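PDB 5KLP: Orf34 from Pseudomonas syringae pv. syringae, which acetylates serine, threonine and lysine residues of target proteins from acetyl-CoA, with inositol hexakisphosphate as cofactor, and so impairs the host microtubule network and immunity. Local coordinates for residues 129-132 and 136-139; 95-100 and 104-109; 39-44 and 334-339; 70-75 and 189-194; 241-244 and 248-251. The protein carries 10 engineered substitutions. One frame throughout, in Å; residues are numbered along the deposited sequence.

Interaction 1: 129-132 and 136-139; sequences VRLH and APTI
A beta hairpin brings these residues together, with Arg-130 and Thr-138 facing each other as an antiparallel hydrogen-bonded pair. Its arms are strands 125-130 and 138-143, neighbours in the mixed sheet of this YopJ-family enzyme. Arg-130 N gives a nearly straight bond to Thr-138 O (3.0 Å, 173° at the hydrogen). Thr-138 N returns a bond of 3.0 Å to Arg-130 O. Toward the turn, side chains take over from the backbone ladder. His-132 reaches across the hairpin, and its NE2 is hydrogen-bonded to Thr-138 OG1 at 2.9 Å. In Thr-138 the hydroxyl stands between the backbone N and the carbonyl carbon (chi1 56°). This brings OG1 to the imidazole and sets CG2 close by, 3.4 Å from His-132 NE2. The imidazole meets the other arm with its edge. Ala-136 O lies in the ring plane, 3.3 Å from His-132 CD2. Thr-138 OG1 has a second partner in His-211 ND1, so two histidines grip one hydroxyl. The guanidinium of Arg-130 turns away from the hairpin partner and forms salt bridges with Asp-128 and Asp-208.

Val-129 and Ile-139 lie on the sheet face opposite that of Arg-130 and Thr-138. Val-129 CG2 is 4.3 Å from Ile-139 CG1. Nearer the turn, Leu-131 CD2 lies 3.9 Å from Pro-137 CG. Leu-98 of helix 91-98 touches all four of these residues. The hairpin is thus fixed by directional bonds at Arg-130, His-132 and Thr-138, and by non-directional packing against Leu-98.

Interaction 2: 95-100 and 104-109; sequences IQALQS and SAFRAI
Ala-97 and Leu-98, near the end of helix 91-98, rest on Phe-106 of the following strand. This is packing inside a beta-alpha-beta unit made of strand 85-87, helix 91-98 and strand 105-110. The two strands are parallel neighbours in the sheet, and the helix makes the crossover between them. Ala-97 is the first residue to meet the strand. Its CB points toward the strand and lies 4.3 Å from Phe-106 CZ. Leu-98 follows and crosses the Phe-106 side chain at about a right angle. Its CD2 branch does the touching, 4.2 Å from Phe-106 CZ, while the residue also packs on Leu-165 of helix 153-167. Both methyls meet the ring obliquely, at its far atom CZ. Phe-106 has CG between its backbone N and carbonyl carbon (chi1 69°), which sends the ring out from the strand to the helix. The contact is purely apolar, without a hydrogen bond between the segments, and buries only 95 Å². Past the helix, Ser-100 is poorly ordered. Its OG turns back to Gln-96 O at 3.1 Å, and that carbonyl also accepts from Gln-99 N, on the opposite face of its plane.

Interaction 3: 39-44 and 334-339; sequences GPIKAY and KRVLAA. Engineered in segment 334-339: Ala-339 (natural residue Glu). With IHP (inositol hexakisphosphate), chain D.
Ile-41 pushes its side chain against Val-336 and Leu-337 of the C-terminal helix 324-340. Its CD1 methyl lies 3.5 Å from Val-336 CG1, the closest approach between the two segments. Ile-41 CG1 is anti to its own backbone N (chi1 -168°), which carries the longer branch out to Val-336. The Leu-337 and Ile-41 side chains run antiparallel, alongside one another. Leu-337 CD2 sits 3.8 Å from Ile-41 CG1 and 3.9 Å from Ile-41 CG2, so one methyl touches both branches. Gly-39 is the N-cap of helix 40-53, and Ile-41 stands in the first turn. The contact therefore joins the start of an early helix to the last long helix of the chain. Val-336 also packs on Met-72 and Ile-75 of helix 61-79, and Leu-337 on Tyr-33 of helix 21-36.

Next to Val-336, Arg-335 serves the inositol hexakisphosphate pocket. Its extended chain brings NH1 to phosphate oxygen O22 of the ligand at 2.9 Å. NH2 reaches the same O22 at 3.2 Å, with a more bent bond (139°). The oxygen lies near the guanidinium plane. Glu-76 and Glu-332 form salt bridges with Arg-335 NH1. Two nitrogens of one guanidinium thus hold a single phosphate oxygen while NH1 also faces two carboxylates, which is consistent with a fixed orientation of the group.

Interaction 4: 70-75 and 189-194; sequences DAMVYI and CVMYSL
Met-72 and Met-191, both present as selenomethionine, cross at about a right angle and meet through their methyl ends. Met-72 CE is 3.5 Å from Met-191 CE. The methyl of Met-191 also lies beside the other selenium, with CE 3.7 Å from Met-72 SE. The two chains arrive by different routes. Met-72 runs out straight through its second torsion (173°) and bends only at the last one. Met-191 folds already at its second torsion (-55°) and again at the third, which brings its methyl round to the neighbouring helix.

Leu-194 stands one turn further along helix 189-202 and also crosses Met-72 at about a right angle. Its CD2 branch touches Met-72 at two levels: CD2 is 3.9 Å from CB and 4.0 Å from SE of Met-72. Met-72 is thus met by Met-191 at its far end and by Leu-194 along its length from CB to SE.

The contact packs helix 61-79 on helix 189-202. The latter begins with the active-site cysteine Cys-189, as the central helix does in papain-like folds of the clan to which this family belongs. Cys-189 itself makes no contact with 70-75. Its carbonyl takes two bonds from Ser-193, one from N at 2.9 Å and one from OG at 2.8 Å, arriving from opposite faces of the carbonyl plane. All three touching residues are buried. Glu-332 of helix 324-340 touches Met-72, Arg-329 of that helix touches Met-191, and Leu-85 of strand 85-87 touches Leu-194.

Interaction 5: 241-244 and 248-251; sequences SVMH and HAAF
Met-243, modelled as selenomethionine, drops its methyl onto His-248 and Ala-249 at the start of strand 248-251, an outermost strand of the mixed sheet. Its segment is the loop between helix 230-238 and that strand. The packed part consists of Met-243 and little else. Its chain leaves the backbone with CG anti to N (chi1 175°), stays extended through the second torsion, and bends at the selenium to set CE over the strand. CE lies 3.9 Å from His-248 O. Leu-231, Leu-162 and Ile-177 also touch Met-243, so the side chain is enclosed by helices 230-238 and 153-167 and by strand 175-179.

The rest of the loop is looser against the strand. Ser-241 is exposed. Val-242 packs on Leu-231 and Leu-234 of helix 230-238 and not on the strand. Asn-159 of helix 153-167 is hydrogen-bonded to Val-242 O and His-244 N. His-248 meets Met-243 through its backbone, while its imidazole points away and is hydrogen-bonded to Glu-222 and to Ser-173 O. No hydrogen bond joins the two segments, and they bury just 83 Å². The apolar side-chain pair is Met-243 CE and Ala-249 CB, 4.2 Å apart.

Interactions 1, 2 and 5 all reach the mixed sheet, but only interaction 1 has hydrogen bonds between its own two segments. Interactions 2 to 5 are held across their segments by packing alone. Interactions 4 and 5 are buried; interactions 1, 2 and 3 are partly buried. Interactions 1 and 2 share a boundary, where Val-129 and Leu-131 probably hydrogen-bond through their backbones to Phe-106 and Ser-104. Interaction 5 lies at an edge strand. Interactions 3 and 4 form one helical block, where Tyr-44 OH lies beside the methyls of Met-72 and Met-191. Ile-109 joins interaction 2 to interaction 4 by packing on Leu-194.

Interaction 1: 129-132 and 136-139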
# COMPACT_ATOMS: atom_id res chain seq x y z
N VAL A 129 -5.80 11.07 -1.70
CA VAL A 129 -5.98 12.36 -2.35
C VAL A 129 -6.90 13.29 -1.57
O VAL A 129 -7.86 12.83 -0.95
CB VAL A 129 -6.56 12.17 -3.79
CG1 VAL A 129 -6.84 13.52 -4.49
CG2 VAL A 129 -5.62 11.30 -4.64
N ARG A 130 -6.60 14.59 -1.58
CA ARG A 130 -7.54 15.62 -1.16
C ARG A 130 -7.73 16.67 -2.24
O ARG A 130 -6.75 17.18 -2.80
CB ARG A 130 -7.10 16.32 0.12
CG ARG A 130 -6.98 15.43 1.32
CD ARG A 130 -8.31 14.88 1.82
NE ARG A 130 -8.07 14.12 3.04
CZ ARG A 130 -7.59 12.88 3.05
NH1 ARG A 130 -7.32 12.24 1.91
NH2 ARG A 130 -7.37 12.27 4.21
N LEU A 131 -8.99 16.96 -2.56
CA LEU A 131 -9.32 18.10 -3.41
C LEU A 131 -9.46 19.31 -2.52
O LEU A 131 -9.84 19.18 -1.36
CB LEU A 131 -10.61 17.85 -4.19
CG LEU A 131 -10.59 16.61 -5.08
CD1 LEU A 131 -11.94 16.40 -5.76
CD2 LEU A 131 -9.45 16.65 -6.09
N HIS A 132 -9.13 20.49 -3.05
CA HIS A 132 -9.11 21.70 -2.24
C HIS A 132 -9.85 22.85 -2.93
O HIS A 132 -9.86 22.95 -4.15
CB HIS A 132 -7.67 22.11 -1.92
CG HIS A 132 -6.92 21.10 -1.11
ND1 HIS A 132 -7.25 20.80 0.20
CD2 HIS A 132 -5.88 20.30 -1.43
CE1 HIS A 132 -6.44 19.86 0.65
NE2 HIS A 132 -5.60 19.54 -0.31
N ALA A 136 -6.35 22.74 -6.96
CA ALA A 136 -5.00 22.41 -6.50
C ALA A 136 -4.99 21.27 -5.47
O ALA A 136 -4.83 21.51 -4.28
CB ALA A 136 -4.35 23.64 -5.91
N PRO A 137 -5.15 20.02 -5.93
CA PRO A 137 -5.20 18.89 -5.00
C PRO A 137 -3.86 18.59 -4.35
O PRO A 137 -2.82 19.04 -4.83
CB PRO A 137 -5.62 17.71 -5.90
CG PRO A 137 -6.10 18.34 -7.17
CD PRO A 137 -5.29 19.58 -7.33
N THR A 138 -3.89 17.84 -3.25
CA THR A 138 -2.67 17.32 -2.65
C THR A 138 -2.75 15.81 -2.74
O THR A 138 -3.84 15.24 -2.69
CB THR A 138 -2.49 17.77 -1.19
OG1 THR A 138 -3.64 17.39 -0.43
CG2 THR A 138 -2.29 19.29 -1.11
N ILE A 139 -1.60 15.17 -2.91
CA ILE A 139 -1.55 13.74 -3.23
C ILE A 139 -0.41 13.07 -2.49
O ILE A 139 0.73 13.50 -2.57
CB ILE A 139 -1.40 13.49 -4.76
CG1 ILE A 139 -2.56 14.12 -5.54
CG2 ILE A 139 -1.32 11.99 -5.05
CD1 ILE A 139 -2.37 14.13 -7.04
O HOH W 1 -8.28 20.71 -5.31

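Interaction 2: 95-100 and 104-109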
# COMPACT_ATOMS: atom_id res chain seq x y z
N ILE A 95 -5.64 11.05 -12.98
CA ILE A 95 -5.62 12.46 -13.38
C ILE A 95 -7.00 12.92 -13.82
O ILE A 95 -7.46 14.00 -13.43
CB ILE A 95 -4.61 12.68 -14.50
CG1 ILE A 95 -3.20 12.58 -13.93
CG2 ILE A 95 -4.87 14.02 -15.20
CD1 ILE A 95 -2.13 12.49 -14.98
N GLN A 96 -7.67 12.10 -14.61
CA GLN A 96 -9.03 12.37 -15.03
C GLN A 96 -9.95 12.53 -13.82
O GLN A 96 -10.83 13.38 -13.82
CB GLN A 96 -9.53 11.23 -15.94
CG GLN A 96 -10.91 11.42 -16.54
CD GLN A 96 -11.27 10.26 -17.46
OE1 GLN A 96 -10.88 10.23 -18.63
NE2 GLN A 96 -12.01 9.29 -16.93
N ALA A 97 -9.73 11.73 -12.78
CA ALA A 97 -10.58 11.82 -11.60
C ALA A 97 -10.35 13.14 -10.86
O ALA A 97 -11.24 13.66 -10.20
CB ALA A 97 -10.34 10.63 -10.68
N LEU A 98 -9.15 13.70 -10.99
CA LEU A 98 -8.86 15.01 -10.41
C LEU A 98 -9.61 16.11 -11.14
O LEU A 98 -9.75 17.22 -10.62
CB LEU A 98 -7.36 15.30 -10.44
CG LEU A 98 -6.47 14.31 -9.69
CD1 LEU A 98 -5.01 14.58 -9.99
CD2 LEU A 98 -6.73 14.40 -8.18
N GLN A 99 -10.07 15.81 -12.35
CA GLN A 99 -10.78 16.80 -13.14
C GLN A 99 -12.28 16.54 -13.15
O GLN A 99 -12.98 16.94 -14.08
CB GLN A 99 -10.27 16.81 -14.59
CG GLN A 99 -8.79 17.11 -14.76
CD GLN A 99 -8.21 16.53 -16.05
OE1 GLN A 99 -8.90 15.83 -16.79
NE2 GLN A 99 -6.95 16.83 -16.32
N SER A 100 -12.78 15.89 -12.10
CA SER A 100 -14.21 15.57 -12.03
C SER A 100 -14.87 15.94 -10.70
O SER A 100 -14.21 16.32 -9.74
CB SER A 100 -14.44 14.10 -12.32
OG SER A 100 -13.90 13.75 -13.59
N SER A 104 -14.15 15.08 -2.05
CA SER A 104 -12.98 15.87 -1.68
C SER A 104 -11.85 14.98 -1.17
O SER A 104 -10.69 15.37 -1.23
CB SER A 104 -13.35 16.92 -0.64
OG SER A 104 -13.47 16.35 0.66
N ALA A 105 -12.20 13.83 -0.60
CA ALA A 105 -11.20 12.87 -0.14
C ALA A 105 -11.43 11.50 -0.81
O ALA A 105 -12.51 10.93 -0.69
CB ALA A 105 -11.24 12.73 1.38
N PHE A 106 -10.42 10.97 -1.49
CA PHE A 106 -10.55 9.61 -2.01
C PHE A 106 -9.20 8.90 -2.10
O PHE A 106 -8.15 9.53 -1.95
CB PHE A 106 -11.27 9.61 -3.37
CG PHE A 106 -10.48 10.22 -4.50
CD1 PHE A 106 -9.65 9.44 -5.30
CD2 PHE A 106 -10.60 11.57 -4.80
CE1 PHE A 106 -8.94 9.99 -6.36
CE2 PHE A 106 -9.89 12.13 -5.85
CZ PHE A 106 -9.06 11.33 -6.64
N ARG A 107 -9.26 7.60 -2.33
CA ARG A 107 -8.05 6.80 -2.43
C ARG A 107 -8.06 6.09 -3.78
O ARG A 107 -9.13 5.79 -4.33
CB ARG A 107 -7.96 5.75 -1.30
CG ARG A 107 -8.56 6.13 0.08
CD ARG A 107 -8.03 7.41 0.58
NE ARG A 107 -8.25 7.71 2.00
CZ ARG A 107 -9.42 7.97 2.59
NH1 ARG A 107 -10.57 7.90 1.93
NH2 ARG A 107 -9.44 8.27 3.88
N ALA A 108 -6.88 5.82 -4.32
CA ALA A 108 -6.77 5.21 -5.63
C ALA A 108 -5.66 4.15 -5.62
O ALA A 108 -4.59 4.38 -5.06
CB ALA A 108 -6.49 6.26 -6.69
N ILE A 109 -5.93 3.01 -6.26
CA ILE A 109 -4.91 2.00 -6.50
C ILE A 109 -4.71 1.85 -7.99
O ILE A 109 -5.67 1.75 -8.75
CB ILE A 109 -5.30 0.65 -5.88
CG1 ILE A 109 -5.49 0.79 -4.37
CG2 ILE A 109 -4.27 -0.44 -6.22
CD1 ILE A 109 -6.08 -0.44 -3.70

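Interaction 3: 39-44 and 334-339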
# COMPACT_ATOMS: atom_id res chain seq x y z
N GLY A 39 -16.94 -20.20 -9.88
CA GLY A 39 -16.35 -19.35 -10.89
C GLY A 39 -15.00 -18.77 -10.51
O GLY A 39 -14.34 -19.28 -9.60
N PRO A 40 -14.58 -17.70 -11.21
CA PRO A 40 -13.26 -17.07 -11.04
C PRO A 40 -12.90 -16.76 -9.59
O PRO A 40 -11.75 -16.96 -9.19
CB PRO A 40 -13.37 -15.78 -11.87
CG PRO A 40 -14.80 -15.67 -12.28
CD PRO A 40 -15.36 -17.05 -12.27
N ILE A 41 -13.85 -16.28 -8.80
CA ILE A 41 -13.55 -15.94 -7.42
C ILE A 41 -13.21 -17.19 -6.60
O ILE A 41 -12.38 -17.13 -5.69
CB ILE A 41 -14.69 -15.16 -6.76
CG1 ILE A 41 -14.22 -14.57 -5.44
CG2 ILE A 41 -15.94 -16.04 -6.60
CD1 ILE A 41 -14.35 -13.07 -5.39
N LYS A 42 -13.82 -18.33 -6.93
CA LYS A 42 -13.49 -19.58 -6.26
C LYS A 42 -12.05 -19.97 -6.56
O LYS A 42 -11.31 -20.39 -5.67
CB LYS A 42 -14.44 -20.71 -6.69
N ALA A 43 -11.66 -19.86 -7.83
CA ALA A 43 -10.30 -20.18 -8.24
C ALA A 43 -9.30 -19.26 -7.54
O ALA A 43 -8.26 -19.69 -7.06
CB ALA A 43 -10.15 -20.08 -9.75
N TYR A 44 -9.66 -17.98 -7.47
CA TYR A 44 -8.83 -17.00 -6.79
C TYR A 44 -8.66 -17.38 -5.33
O TYR A 44 -7.55 -17.34 -4.80
CB TYR A 44 -9.45 -15.62 -6.91
CG TYR A 44 -8.65 -14.52 -6.23
CD1 TYR A 44 -7.27 -14.42 -6.41
CD2 TYR A 44 -9.28 -13.57 -5.44
CE1 TYR A 44 -6.54 -13.40 -5.80
CE2 TYR A 44 -8.55 -12.54 -4.83
CZ TYR A 44 -7.19 -12.47 -5.01
OH TYR A 44 -6.49 -11.44 -4.39
N LYS A 334 -12.47 -13.62 1.90
CA LYS A 334 -13.54 -13.95 2.83
C LYS A 334 -14.58 -12.82 2.91
O LYS A 334 -15.78 -13.07 2.85
CB LYS A 334 -12.96 -14.22 4.22
CG LYS A 334 -13.98 -14.67 5.27
CD LYS A 334 -13.39 -14.56 6.67
CE LYS A 334 -14.43 -14.81 7.75
NZ LYS A 334 -13.82 -15.01 9.10
N ARG A 335 -14.13 -11.58 3.02
CA ARG A 335 -15.07 -10.47 3.06
C ARG A 335 -15.92 -10.41 1.78
O ARG A 335 -17.12 -10.14 1.84
CB ARG A 335 -14.34 -9.17 3.31
CG ARG A 335 -13.91 -9.01 4.76
CD ARG A 335 -12.98 -7.81 4.96
NE ARG A 335 -12.54 -7.74 6.34
CZ ARG A 335 -11.68 -6.85 6.81
NH1 ARG A 335 -11.17 -5.92 6.00
NH2 ARG A 335 -11.33 -6.87 8.09
N VAL A 336 -15.29 -10.65 0.64
CA VAL A 336 -16.04 -10.65 -0.62
C VAL A 336 -17.05 -11.79 -0.66
O VAL A 336 -18.24 -11.57 -0.94
CB VAL A 336 -15.11 -10.76 -1.82
CG1 VAL A 336 -15.93 -10.93 -3.10
CG2 VAL A 336 -14.25 -9.51 -1.92
N LEU A 337 -16.61 -13.00 -0.33
CA LEU A 337 -17.48 -14.18 -0.42
C LEU A 337 -18.59 -14.11 0.62
O LEU A 337 -19.70 -14.62 0.40
CB LEU A 337 -16.67 -15.47 -0.27
CG LEU A 337 -15.76 -15.77 -1.46
CD1 LEU A 337 -14.98 -17.07 -1.24
CD2 LEU A 337 -16.56 -15.83 -2.77
N ALA A 338 -18.30 -13.48 1.75
CA ALA A 338 -19.29 -13.34 2.81
C ALA A 338 -20.50 -12.53 2.31
O ALA A 338 -21.65 -12.84 2.63
CB ALA A 338 -18.68 -12.69 4.04
N ALA A 339 -20.23 -11.48 1.54
CA ALA A 339 -21.33 -10.73 0.94
C ALA A 339 -22.10 -11.59 -0.07
O ALA A 339 -23.32 -11.53 -0.15
CB ALA A 339 -20.80 -9.47 0.25
C1 IHP D . -9.78 -6.33 10.85
C2 IHP D . -8.41 -6.14 10.06
C3 IHP D . -7.13 -7.02 10.35
C4 IHP D . -7.31 -8.03 11.58
C5 IHP D . -8.40 -7.74 12.59
C6 IHP D . -9.67 -7.60 11.78
O11 IHP D . -10.16 -5.24 11.47
P1 IHP D . -11.57 -4.31 11.33
O21 IHP D . -11.23 -2.83 11.43
O31 IHP D . -12.53 -4.66 12.47
O41 IHP D . -12.33 -4.51 10.03
O12 IHP D . -8.05 -4.82 9.89
P2 IHP D . -8.01 -4.23 8.31
O22 IHP D . -9.40 -4.37 7.67
O32 IHP D . -7.55 -2.78 8.20
O42 IHP D . -7.08 -5.14 7.48
O13 IHP D . -6.18 -6.20 10.56
P3 IHP D . -4.70 -5.84 9.83
O23 IHP D . -4.70 -5.40 8.37
O33 IHP D . -4.45 -4.63 10.72
O43 IHP D . -3.64 -6.92 10.03
O14 IHP D . -6.15 -8.24 12.21
P4 IHP D . -5.21 -9.54 11.94
O24 IHP D . -4.39 -9.38 10.65
O34 IHP D . -4.26 -9.83 13.12
O44 IHP D . -6.08 -10.80 11.76
O15 IHP D . -8.14 -6.77 13.49
P5 IHP D . -7.92 -7.06 15.15
O25 IHP D . -7.73 -8.56 15.42
O35 IHP D . -6.65 -6.33 15.68
O45 IHP D . -9.11 -6.59 15.99
O16 IHP D . -10.74 -7.70 12.56
P6 IHP D . -12.16 -8.40 12.13
O26 IHP D . -11.90 -9.61 11.24
O36 IHP D . -12.96 -8.85 13.36
O46 IHP D . -13.04 -7.41 11.36

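Interaction 4: 70-75 and 189-194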
# COMPACT_ATOMS: atom_id res chain seq x y z
N ASP A 70 -11.31 -5.06 -8.16
CA ASP A 70 -12.57 -4.32 -8.20
C ASP A 70 -13.59 -4.89 -7.21
O ASP A 70 -14.31 -4.15 -6.55
CB ASP A 70 -13.18 -4.31 -9.61
CG ASP A 70 -12.39 -3.46 -10.58
OD1 ASP A 70 -11.55 -2.65 -10.14
OD2 ASP A 70 -12.63 -3.60 -11.80
N ALA A 71 -13.63 -6.22 -7.09
CA ALA A 71 -14.60 -6.85 -6.19
C ALA A 71 -14.27 -6.52 -4.73
O ALA A 71 -15.17 -6.23 -3.93
CB ALA A 71 -14.64 -8.35 -6.40
N MSE A 72 -12.99 -6.55 -4.38
CA MSE A 72 -12.61 -6.25 -3.02
C MSE A 72 -12.77 -4.77 -2.72
O MSE A 72 -13.17 -4.39 -1.62
CB MSE A 72 -11.17 -6.71 -2.77
CG MSE A 72 -11.01 -8.21 -2.82
SE MSE A 72 -9.12 -8.74 -2.72
CE MSE A 72 -8.63 -8.50 -4.58
N VAL A 73 -12.48 -3.92 -3.69
CA VAL A 73 -12.67 -2.48 -3.49
C VAL A 73 -14.14 -2.16 -3.24
O VAL A 73 -14.48 -1.39 -2.33
CB VAL A 73 -12.17 -1.68 -4.71
CG1 VAL A 73 -12.72 -0.27 -4.68
CG2 VAL A 73 -10.65 -1.70 -4.77
N TYR A 74 -15.00 -2.75 -4.07
CA TYR A 74 -16.44 -2.57 -3.96
C TYR A 74 -16.95 -2.97 -2.56
O TYR A 74 -17.79 -2.30 -1.97
CB TYR A 74 -17.14 -3.36 -5.07
CG TYR A 74 -18.64 -3.18 -5.11
CD1 TYR A 74 -19.19 -2.01 -5.61
CD2 TYR A 74 -19.50 -4.19 -4.69
CE1 TYR A 74 -20.55 -1.83 -5.66
CE2 TYR A 74 -20.87 -4.02 -4.75
CZ TYR A 74 -21.39 -2.84 -5.24
OH TYR A 74 -22.74 -2.66 -5.29
N ILE A 75 -16.46 -4.10 -2.05
CA ILE A 75 -16.85 -4.59 -0.73
C ILE A 75 -16.34 -3.67 0.40
O ILE A 75 -17.06 -3.30 1.33
CB ILE A 75 -16.28 -6.01 -0.46
CG1 ILE A 75 -16.95 -7.06 -1.36
CG2 ILE A 75 -16.38 -6.37 1.01
CD1 ILE A 75 -18.42 -7.12 -1.23
N CYS A 189 2.00 -6.50 -4.26
CA CYS A 189 1.83 -5.06 -4.16
C CYS A 189 0.37 -4.63 -4.21
O CYS A 189 0.00 -3.62 -3.62
CB CYS A 189 2.63 -4.37 -5.26
SG CYS A 189 4.37 -4.13 -4.77
N VAL A 190 -0.48 -5.40 -4.88
CA VAL A 190 -1.89 -5.08 -4.87
C VAL A 190 -2.46 -5.21 -3.46
O VAL A 190 -3.25 -4.38 -3.05
CB VAL A 190 -2.69 -5.98 -5.82
CG1 VAL A 190 -4.16 -5.64 -5.74
CG2 VAL A 190 -2.19 -5.82 -7.26
N MSE A 191 -2.06 -6.26 -2.74
CA MSE A 191 -2.56 -6.48 -1.39
C MSE A 191 -2.03 -5.40 -0.44
O MSE A 191 -2.77 -4.90 0.41
CB MSE A 191 -2.19 -7.88 -0.88
CG MSE A 191 -3.04 -9.00 -1.49
SE MSE A 191 -4.98 -8.67 -1.20
CE MSE A 191 -5.46 -8.18 -3.05
N TYR A 192 -0.75 -5.02 -0.57
CA TYR A 192 -0.22 -3.93 0.26
C TYR A 192 -0.97 -2.64 -0.03
O TYR A 192 -1.33 -1.89 0.87
CB TYR A 192 1.28 -3.71 0.05
CG TYR A 192 2.15 -4.69 0.82
CD1 TYR A 192 2.39 -4.52 2.17
CD2 TYR A 192 2.68 -5.81 0.18
CE1 TYR A 192 3.18 -5.44 2.88
CE2 TYR A 192 3.46 -6.72 0.88
CZ TYR A 192 3.71 -6.53 2.22
OH TYR A 192 4.48 -7.44 2.90
N SER A 193 -1.20 -2.37 -1.32
CA SER A 193 -1.87 -1.14 -1.71
C SER A 193 -3.31 -1.10 -1.19
O SER A 193 -3.78 -0.05 -0.74
CB SER A 193 -1.85 -0.98 -3.24
OG SER A 193 -0.52 -0.84 -3.72
N LEU A 194 -4.01 -2.23 -1.28
CA LEU A 194 -5.38 -2.31 -0.76
C LEU A 194 -5.37 -2.13 0.75
O LEU A 194 -6.16 -1.35 1.30
CB LEU A 194 -6.03 -3.66 -1.14
CG LEU A 194 -7.42 -3.93 -0.55
CD1 LEU A 194 -8.39 -2.82 -0.95
CD2 LEU A 194 -7.97 -5.30 -0.97

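Interaction 5: 241-244 and 248-251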
# COMPACT_ATOMS: atom_id res chain seq x y z
N SER A 241 19.59 15.58 -9.90
CA SER A 241 18.15 15.50 -9.71
C SER A 241 17.63 14.29 -10.50
O SER A 241 17.73 14.25 -11.73
CB SER A 241 17.47 16.80 -10.14
OG SER A 241 16.12 16.83 -9.73
N VAL A 242 17.11 13.28 -9.81
CA VAL A 242 16.69 12.06 -10.51
C VAL A 242 15.18 11.86 -10.47
O VAL A 242 14.64 11.01 -11.17
CB VAL A 242 17.40 10.81 -9.94
CG1 VAL A 242 18.90 10.91 -10.12
CG2 VAL A 242 17.04 10.63 -8.49
N MSE A 243 14.51 12.65 -9.63
CA MSE A 243 13.06 12.69 -9.59
C MSE A 243 12.60 14.11 -9.91
O MSE A 243 13.26 15.07 -9.52
CB MSE A 243 12.53 12.25 -8.23
CG MSE A 243 11.02 12.39 -8.10
SE MSE A 243 10.28 11.61 -6.45
CE MSE A 243 10.54 13.10 -5.23
N HIS A 244 11.49 14.25 -10.63
CA HIS A 244 11.07 15.57 -11.10
C HIS A 244 11.00 16.55 -9.95
O HIS A 244 10.57 16.20 -8.85
CB HIS A 244 9.73 15.49 -11.84
CG HIS A 244 9.85 14.85 -13.18
ND1 HIS A 244 10.64 15.37 -14.19
CD2 HIS A 244 9.31 13.70 -13.68
CE1 HIS A 244 10.57 14.58 -15.25
NE2 HIS A 244 9.77 13.57 -14.97
N HIS A 248 7.84 15.57 -3.16
CA HIS A 248 8.43 15.19 -1.89
C HIS A 248 8.56 13.68 -1.76
O HIS A 248 7.85 12.90 -2.42
CB HIS A 248 7.62 15.74 -0.72
CG HIS A 248 7.32 17.20 -0.84
ND1 HIS A 248 8.19 18.17 -0.43
CD2 HIS A 248 6.24 17.85 -1.34
CE1 HIS A 248 7.67 19.36 -0.66
NE2 HIS A 248 6.48 19.19 -1.21
N ALA A 249 9.44 13.27 -0.86
CA ALA A 249 9.59 11.86 -0.54
C ALA A 249 10.07 11.68 0.89
O ALA A 249 10.83 12.50 1.41
CB ALA A 249 10.55 11.20 -1.53
N ALA A 250 9.64 10.60 1.51
CA ALA A 250 10.08 10.27 2.86
C ALA A 250 9.94 8.78 3.10
O ALA A 250 9.26 8.07 2.35
CB ALA A 250 9.28 11.04 3.90
N PHE A 251 10.61 8.32 4.14
CA PHE A 251 10.52 6.93 4.54
C PHE A 251 9.29 6.72 5.40
O PHE A 251 8.97 7.56 6.25
CB PHE A 251 11.78 6.50 5.28
CG PHE A 251 11.74 5.08 5.75
CD1 PHE A 251 11.72 4.05 4.84
CD2 PHE A 251 11.74 4.79 7.10
CE1 PHE A 251 11.69 2.74 5.27
CE2 PHE A 251 11.71 3.47 7.54
CZ PHE A 251 11.68 2.45 6.62